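Local coordinates for MJ fibrillarin homologue (Methanocaldococcus jannaschii, PDB 1FBN), which probably transfers methyl groups from S-adenosyl-L-methionine to ribose 2'-hydroxyls of rRNA and tRNA at sites chosen by a guide RNA, at residues Ser57-Ala62 with Gly86-His91; Asn139-Val144 with Lys165-Lys170; Glu158-Asn163 with Glu198-Gly203. One frame throughout, in Å; residues are numbered along the deposited sequence.

Interaction 1 (Ser57-Ala62 with Gly86-His91); sequences SKLAAA and GTTPSH
Ser57 and Thr88 meet hydroxyl to hydroxyl where two helices start close together. The polar part of the contact is one hydrogen bond, with Ser57 OG and Thr88 OG1 2.8 Å apart. Ser57 is the N-cap of helix 58-64, and its OG also accepts a long, weak bond from Ala60 N (N to OG 3.5 Å) and a weak one from Trp52 NE1. The same oxygen thus caps one helix and ties it to the next. Ser57 OG lies anti to its own nitrogen (chi1 175°), which brings it to Thr88 OG1.

Apolar contacts flank this bond. Thr88 OG1 stands beside the backbone N, opposite the carbonyl carbon (chi1 -58°), leaving the methyl for Leu59, whose CB lies 4.1 Å from Thr88 CG2, the two side chains crossing nearly at right angles. On the Thr87 side, Ser57 CB rests 4.0 Å from Thr87 CG2.

Within the second helix start, Thr87 O takes the hydroxyl of Ser90 (OG to O 2.7 Å) and, weakly, His91 ND1; Ser90 OG is also bonded to Arg50. Gly86, the N-cap here, has a positive phi, at which a side chain would be jammed against the preceding carbonyl.

Gly86 closes the glycine-containing loop after strand 77-81, the position of the cofactor loop in Rossmann-like methyltransferases, and Thr87 and Thr88 are predicted to bind S-adenosyl-L-methionine. Lys58 reaches Asp150, also predicted to do so, through a salt bridge.

Around the pair, Thr88 and Pro89 pack on Tyr80 of strand 77-81, and Leu59 on Met222 of strand 220-227. Ala60 touches Ile25 of strand 25-28, while His91 stacks on Trp52 and touches Thr27, so the two helix starts lie between the antiparallel N-terminal sheet and the mixed sheet.

Interaction 2 (Asn139-Val144 with Lys165-Lys170); sequences NIVEKV and KWFLKK
Phe167 O takes the backbone N-H of Val144, N to O 2.8 Å, and beside it the CA-H of Lys143, with Lys143 CA 3.4 Å from Phe167 O. Lys143 CD comes closer still to Phe167 O, at 3.1 Å. Two residues on, Lys169 N donates to Val144 O at 3.1 Å (171°). Leu168 CD1 also lies close to Val144 O, at 3.4 Å. The two backbone bonds form a parallel bridge between Val144 and Leu168. It ties the start of strand 144-149 to the chain leaving helix 156-167, in a beta-alpha-beta crossover that goes on to the parallel neighbour strand 172-179.

Before the bridge in sequence, Val141 CG1 sits over one face of the Phe167 ring, 4.1 Å from its centroid, a CH-pi contact. Trp166 CB covers the opposite face, and the ring of Tyr137 also meets that of Phe167. With an alanine in place of Phe167, Val141 CG1 would probably lose its CH-pi partner and the ring of Tyr137 its aromatic neighbour.

On the exposed side, Lys143 bends at chi2 (-60°) and chi4, folding its NZ back to a weak bond with Trp166 O at 3.3 Å. Lys169 stretches past Val144 instead, to a salt bridge with Asp145.

Interaction 3 (Glu158-Asn163 with Glu198-Gly203); sequences EILIKN and EILEAG
Ile161 CD1 lies against the peptide carbonyl of Ile199, 3.6 Å from Ile199 O. The one side-chain amide in the two segments, that of Asn163, lies outside the helix-helix contact. Its ND2 donates to Ile159 O at 2.8 Å, an almost straight bond (169°) with the acceptor in the amide plane; Asn163 N reaches the same oxygen from the other face of its carbonyl. Further bonds, from ND2 to Ala131 O and between OD1 and Tyr137 OH, fix the rotation of the amide.

Between the helices the side-chain contacts are apolar. Gly203 receives the same Ile161 methyl, CD1 to Gly203 CA being 3.6 Å, and a CB on this residue would clash with it; the missing side chain is what lets the isoleucine in. Ile199 CG2 lies beside that methyl, 4.2 Å from Ile161 CD1. Elsewhere along the interface, Leu160 CD2 and Leu200 CD2 touch at 3.9 Å, the side chains crossing at about a right angle.

The helix segments run nearly parallel, 17° apart, with axes 9.8 Å from each other. In this part of helices 156-167 and 189-203 the segments lie side by side, next to the mixed Rossmann-like sheet: Leu160 reaches Ile147 of strand 144-149 and Phe205 of strand 205-212, and Glu201 touches Ile207.

Interaction 1 is the buried one, its centre about 6 Å from that of the chain, while the centres of interactions 2 and 3 lie about 17 Å out and both are only partly buried. Interactions 2 and 3 share helix 156-167: its C-terminal end takes part in the strand bridge of 139-144 with 165-170, and its middle packs on helix 189-203. Interaction 1 touches neither, its nearest atoms being about 14 Å from interaction 2 and about 12 Å from interaction 3. The chemistry follows the place: paired hydroxyls at helix starts by the predicted cofactor site, backbone bonds with lysines at the surface where strands join, and packing without hydrogen bonds between two helices flanking the sheet.

Interaction 1 (Ser57-Ala62 with Gly86-His91)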
# COMPACT_ATOMS: atom_id res chain seq x y z
N SER A 57 -4.87 3.60 -7.46
CA SER A 57 -4.11 2.98 -6.38
C SER A 57 -2.81 2.36 -6.88
O SER A 57 -2.82 1.43 -7.69
CB SER A 57 -4.97 1.91 -5.69
OG SER A 57 -4.24 1.20 -4.70
N LYS A 58 -1.68 2.86 -6.37
CA LYS A 58 -0.37 2.36 -6.77
C LYS A 58 -0.16 0.89 -6.40
O LYS A 58 0.58 0.17 -7.09
CB LYS A 58 0.74 3.22 -6.16
CG LYS A 58 0.75 4.67 -6.63
CD LYS A 58 1.94 5.43 -6.07
CE LYS A 58 1.81 6.92 -6.32
NZ LYS A 58 0.62 7.47 -5.60
N LEU A 59 -0.79 0.44 -5.32
CA LEU A 59 -0.67 -0.95 -4.89
C LEU A 59 -1.41 -1.85 -5.89
O LEU A 59 -0.91 -2.91 -6.27
CB LEU A 59 -1.22 -1.12 -3.47
CG LEU A 59 -1.09 -2.51 -2.84
CD1 LEU A 59 0.33 -3.03 -2.98
CD2 LEU A 59 -1.50 -2.45 -1.38
N ALA A 60 -2.58 -1.41 -6.34
CA ALA A 60 -3.35 -2.16 -7.33
C ALA A 60 -2.55 -2.21 -8.64
O ALA A 60 -2.50 -3.23 -9.31
CB ALA A 60 -4.70 -1.51 -7.58
N ALA A 61 -1.92 -1.09 -8.98
CA ALA A 61 -1.10 -0.98 -10.18
C ALA A 61 0.05 -1.98 -10.14
O ALA A 61 0.36 -2.63 -11.14
CB ALA A 61 -0.56 0.44 -10.33
N ALA A 62 0.68 -2.10 -8.97
CA ALA A 62 1.80 -3.02 -8.77
C ALA A 62 1.35 -4.46 -8.97
O ALA A 62 2.04 -5.24 -9.62
CB ALA A 62 2.41 -2.83 -7.39
N GLY A 86 -8.08 8.04 1.02
CA GLY A 86 -8.74 6.82 1.46
C GLY A 86 -8.74 5.64 0.51
O GLY A 86 -9.06 4.53 0.92
N THR A 87 -8.36 5.87 -0.75
CA THR A 87 -8.35 4.81 -1.77
C THR A 87 -7.61 3.54 -1.39
O THR A 87 -8.23 2.52 -1.12
CB THR A 87 -7.82 5.34 -3.13
OG1 THR A 87 -8.60 6.46 -3.55
CG2 THR A 87 -7.90 4.25 -4.19
N THR A 88 -6.28 3.59 -1.37
CA THR A 88 -5.49 2.41 -1.02
C THR A 88 -5.78 1.92 0.41
O THR A 88 -5.95 0.72 0.63
CB THR A 88 -3.98 2.62 -1.26
OG1 THR A 88 -3.77 2.96 -2.63
CG2 THR A 88 -3.20 1.35 -0.94
N PRO A 89 -5.85 2.85 1.39
CA PRO A 89 -6.12 2.42 2.77
C PRO A 89 -7.42 1.62 2.91
O PRO A 89 -7.49 0.69 3.70
CB PRO A 89 -6.20 3.74 3.52
CG PRO A 89 -5.16 4.56 2.83
CD PRO A 89 -5.48 4.27 1.37
N SER A 90 -8.45 1.96 2.13
CA SER A 90 -9.71 1.22 2.23
C SER A 90 -9.56 -0.24 1.77
O SER A 90 -10.10 -1.15 2.40
CB SER A 90 -10.82 1.92 1.44
OG SER A 90 -10.55 1.95 0.05
N HIS A 91 -8.80 -0.45 0.70
CA HIS A 91 -8.58 -1.80 0.18
C HIS A 91 -7.66 -2.61 1.08
O HIS A 91 -7.84 -3.82 1.23
CB HIS A 91 -8.03 -1.75 -1.25
CG HIS A 91 -9.07 -1.44 -2.28
ND1 HIS A 91 -9.22 -0.20 -2.85
CD2 HIS A 91 -10.01 -2.23 -2.85
CE1 HIS A 91 -10.21 -0.23 -3.73
NE2 HIS A 91 -10.70 -1.45 -3.75

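Interaction 2 (Asn139-Val144 with Lys165-Lys170)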
# COMPACT_ATOMS: atom_id res chain seq x y z
N ASN A 139 4.34 5.19 21.09
CA ASN A 139 3.54 4.67 22.20
C ASN A 139 2.12 4.32 21.74
O ASN A 139 1.25 3.98 22.55
CB ASN A 139 3.47 5.68 23.36
CG ASN A 139 4.69 5.62 24.27
OD1 ASN A 139 5.51 4.70 24.20
ND2 ASN A 139 4.81 6.60 25.16
N ILE A 140 1.87 4.40 20.43
CA ILE A 140 0.56 4.09 19.85
C ILE A 140 0.69 2.92 18.88
O ILE A 140 -0.10 1.97 18.92
CB ILE A 140 -0.03 5.28 19.06
CG1 ILE A 140 -0.05 6.55 19.91
CG2 ILE A 140 -1.45 4.95 18.60
CD1 ILE A 140 -0.46 7.79 19.15
N VAL A 141 1.67 3.02 17.98
CA VAL A 141 1.91 2.00 16.97
C VAL A 141 2.68 0.82 17.53
O VAL A 141 3.84 0.95 17.93
CB VAL A 141 2.65 2.59 15.74
CG1 VAL A 141 2.87 1.52 14.67
CG2 VAL A 141 1.87 3.76 15.15
N GLU A 142 2.03 -0.34 17.57
CA GLU A 142 2.66 -1.56 18.04
C GLU A 142 3.53 -2.11 16.91
O GLU A 142 3.42 -1.65 15.78
CB GLU A 142 1.58 -2.59 18.41
CG GLU A 142 0.53 -2.03 19.36
CD GLU A 142 -0.03 -3.07 20.32
OE1 GLU A 142 0.50 -4.20 20.37
OE2 GLU A 142 -0.99 -2.74 21.04
N LYS A 143 4.39 -3.07 17.22
CA LYS A 143 5.25 -3.65 16.19
C LYS A 143 4.39 -4.14 15.01
O LYS A 143 3.38 -4.82 15.21
CB LYS A 143 6.11 -4.78 16.76
CG LYS A 143 7.35 -4.29 17.53
CD LYS A 143 8.27 -3.46 16.62
CE LYS A 143 9.70 -3.36 17.15
NZ LYS A 143 9.81 -2.58 18.42
N VAL A 144 4.78 -3.75 13.81
CA VAL A 144 4.03 -4.11 12.61
C VAL A 144 4.68 -5.18 11.74
O VAL A 144 5.89 -5.41 11.81
CB VAL A 144 3.73 -2.86 11.73
CG1 VAL A 144 2.97 -1.81 12.55
CG2 VAL A 144 5.02 -2.26 11.18
N LYS A 165 13.14 0.60 11.74
CA LYS A 165 13.92 0.42 12.96
C LYS A 165 12.98 0.49 14.16
O LYS A 165 13.06 -0.33 15.07
CB LYS A 165 14.98 1.51 13.11
CG LYS A 165 16.16 1.45 12.15
CD LYS A 165 17.07 2.65 12.40
CE LYS A 165 18.22 2.76 11.40
NZ LYS A 165 19.23 1.70 11.60
N TRP A 166 12.09 1.47 14.15
CA TRP A 166 11.14 1.66 15.23
C TRP A 166 10.02 0.64 15.33
O TRP A 166 9.78 0.08 16.40
CB TRP A 166 10.52 3.06 15.15
CG TRP A 166 11.38 4.12 15.74
CD1 TRP A 166 12.31 4.88 15.09
CD2 TRP A 166 11.41 4.54 17.12
NE1 TRP A 166 12.92 5.74 15.97
CE2 TRP A 166 12.39 5.55 17.23
CE3 TRP A 166 10.71 4.15 18.27
CZ2 TRP A 166 12.69 6.18 18.44
CZ3 TRP A 166 11.01 4.77 19.48
CH2 TRP A 166 11.99 5.78 19.55
N PHE A 167 9.37 0.35 14.20
CA PHE A 167 8.20 -0.53 14.19
C PHE A 167 8.20 -1.87 13.45
O PHE A 167 7.40 -2.74 13.78
CB PHE A 167 6.99 0.27 13.71
CG PHE A 167 6.86 1.61 14.35
CD1 PHE A 167 6.54 1.72 15.70
CD2 PHE A 167 7.09 2.77 13.62
CE1 PHE A 167 6.46 2.97 16.31
CE2 PHE A 167 7.01 4.02 14.23
CZ PHE A 167 6.69 4.12 15.57
N LEU A 168 9.08 -2.04 12.47
CA LEU A 168 9.06 -3.28 11.70
C LEU A 168 9.71 -4.51 12.33
O LEU A 168 10.89 -4.49 12.70
CB LEU A 168 9.61 -3.03 10.29
CG LEU A 168 9.29 -4.08 9.22
CD1 LEU A 168 7.79 -4.36 9.18
CD2 LEU A 168 9.77 -3.57 7.88
N LYS A 169 8.93 -5.58 12.45
CA LYS A 169 9.39 -6.84 13.02
C LYS A 169 10.49 -7.39 12.12
O LYS A 169 10.50 -7.11 10.92
CB LYS A 169 8.26 -7.87 13.03
CG LYS A 169 7.07 -7.53 13.91
CD LYS A 169 6.02 -8.61 13.81
CE LYS A 169 4.86 -8.34 14.75
NZ LYS A 169 3.81 -9.38 14.59
N LYS A 170 11.42 -8.15 12.70
CA LYS A 170 12.49 -8.75 11.91
C LYS A 170 11.81 -9.82 11.05
O LYS A 170 11.04 -10.63 11.57
CB LYS A 170 13.55 -9.39 12.81
CG LYS A 170 14.82 -9.79 12.07
CD LYS A 170 15.12 -11.29 12.18
CE LYS A 170 15.50 -11.70 13.60
NZ LYS A 170 15.89 -13.14 13.68

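Interaction 3 (Glu158-Asn163 with Glu198-Gly203)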
# COMPACT_ATOMS: atom_id res chain seq x y z
N GLU A 158 15.01 7.01 3.59
CA GLU A 158 15.45 7.08 4.98
C GLU A 158 14.25 7.05 5.93
O GLU A 158 14.36 6.55 7.04
CB GLU A 158 16.33 8.31 5.25
CG GLU A 158 15.57 9.63 5.33
CD GLU A 158 16.34 10.71 6.09
OE1 GLU A 158 16.19 10.77 7.33
OE2 GLU A 158 17.07 11.50 5.45
N ILE A 159 13.11 7.57 5.47
CA ILE A 159 11.90 7.56 6.28
C ILE A 159 11.44 6.11 6.50
O ILE A 159 11.05 5.75 7.61
CB ILE A 159 10.74 8.39 5.65
CG1 ILE A 159 11.03 9.89 5.77
CG2 ILE A 159 9.42 8.07 6.35
CD1 ILE A 159 9.96 10.76 5.12
N LEU A 160 11.51 5.29 5.46
CA LEU A 160 11.10 3.89 5.57
C LEU A 160 12.04 3.17 6.53
O LEU A 160 11.59 2.38 7.36
CB LEU A 160 11.14 3.18 4.20
CG LEU A 160 10.71 1.71 4.17
CD1 LEU A 160 9.21 1.59 4.45
CD2 LEU A 160 11.02 1.09 2.82
N ILE A 161 13.33 3.47 6.42
CA ILE A 161 14.36 2.86 7.26
C ILE A 161 14.18 3.26 8.71
O ILE A 161 14.25 2.42 9.60
CB ILE A 161 15.79 3.25 6.79
CG1 ILE A 161 16.08 2.63 5.42
CG2 ILE A 161 16.83 2.80 7.81
CD1 ILE A 161 17.33 3.16 4.76
N LYS A 162 13.90 4.54 8.93
CA LYS A 162 13.69 5.07 10.28
C LYS A 162 12.47 4.40 10.93
O LYS A 162 12.52 3.98 12.08
CB LYS A 162 13.50 6.58 10.22
CG LYS A 162 13.78 7.30 11.52
CD LYS A 162 13.55 8.80 11.39
CE LYS A 162 14.40 9.42 10.30
NZ LYS A 162 14.16 10.88 10.22
N ASN A 163 11.39 4.28 10.17
CA ASN A 163 10.17 3.67 10.66
C ASN A 163 10.30 2.16 10.84
O ASN A 163 9.65 1.57 11.69
CB ASN A 163 8.99 4.01 9.75
CG ASN A 163 8.42 5.39 10.04
OD1 ASN A 163 7.45 5.52 10.79
ND2 ASN A 163 9.02 6.42 9.46
N GLU A 198 20.01 0.65 -3.46
CA GLU A 198 21.23 0.54 -2.66
C GLU A 198 21.05 1.14 -1.27
O GLU A 198 21.50 0.57 -0.28
CB GLU A 198 22.41 1.22 -3.36
CG GLU A 198 22.79 0.58 -4.69
CD GLU A 198 23.85 1.36 -5.46
OE1 GLU A 198 23.89 2.61 -5.36
OE2 GLU A 198 24.64 0.72 -6.19
N ILE A 199 20.38 2.29 -1.19
CA ILE A 199 20.13 2.96 0.09
C ILE A 199 19.28 2.06 0.99
O ILE A 199 19.57 1.91 2.17
CB ILE A 199 19.41 4.32 -0.11
CG1 ILE A 199 20.38 5.33 -0.74
CG2 ILE A 199 18.88 4.85 1.22
CD1 ILE A 199 19.77 6.68 -1.02
N LEU A 200 18.23 1.46 0.42
CA LEU A 200 17.36 0.57 1.17
C LEU A 200 18.10 -0.66 1.66
O LEU A 200 17.94 -1.07 2.81
CB LEU A 200 16.15 0.16 0.33
CG LEU A 200 15.15 1.27 -0.01
CD1 LEU A 200 14.10 0.74 -0.96
CD2 LEU A 200 14.51 1.80 1.27
N GLU A 201 18.93 -1.25 0.79
CA GLU A 201 19.69 -2.44 1.15
C GLU A 201 20.72 -2.13 2.23
O GLU A 201 20.90 -2.90 3.16
CB GLU A 201 20.35 -3.06 -0.09
CG GLU A 201 19.33 -3.61 -1.09
CD GLU A 201 19.94 -4.31 -2.28
OE1 GLU A 201 20.79 -3.71 -2.97
OE2 GLU A 201 19.54 -5.47 -2.54
N ALA A 202 21.36 -0.96 2.11
CA ALA A 202 22.35 -0.53 3.09
C ALA A 202 21.64 -0.25 4.42
O ALA A 202 22.23 -0.40 5.50
CB ALA A 202 23.05 0.73 2.60
N GLY A 203 20.36 0.11 4.33
CA GLY A 203 19.56 0.41 5.51
C GLY A 203 19.06 -0.80 6.28
O GLY A 203 18.62 -0.66 7.42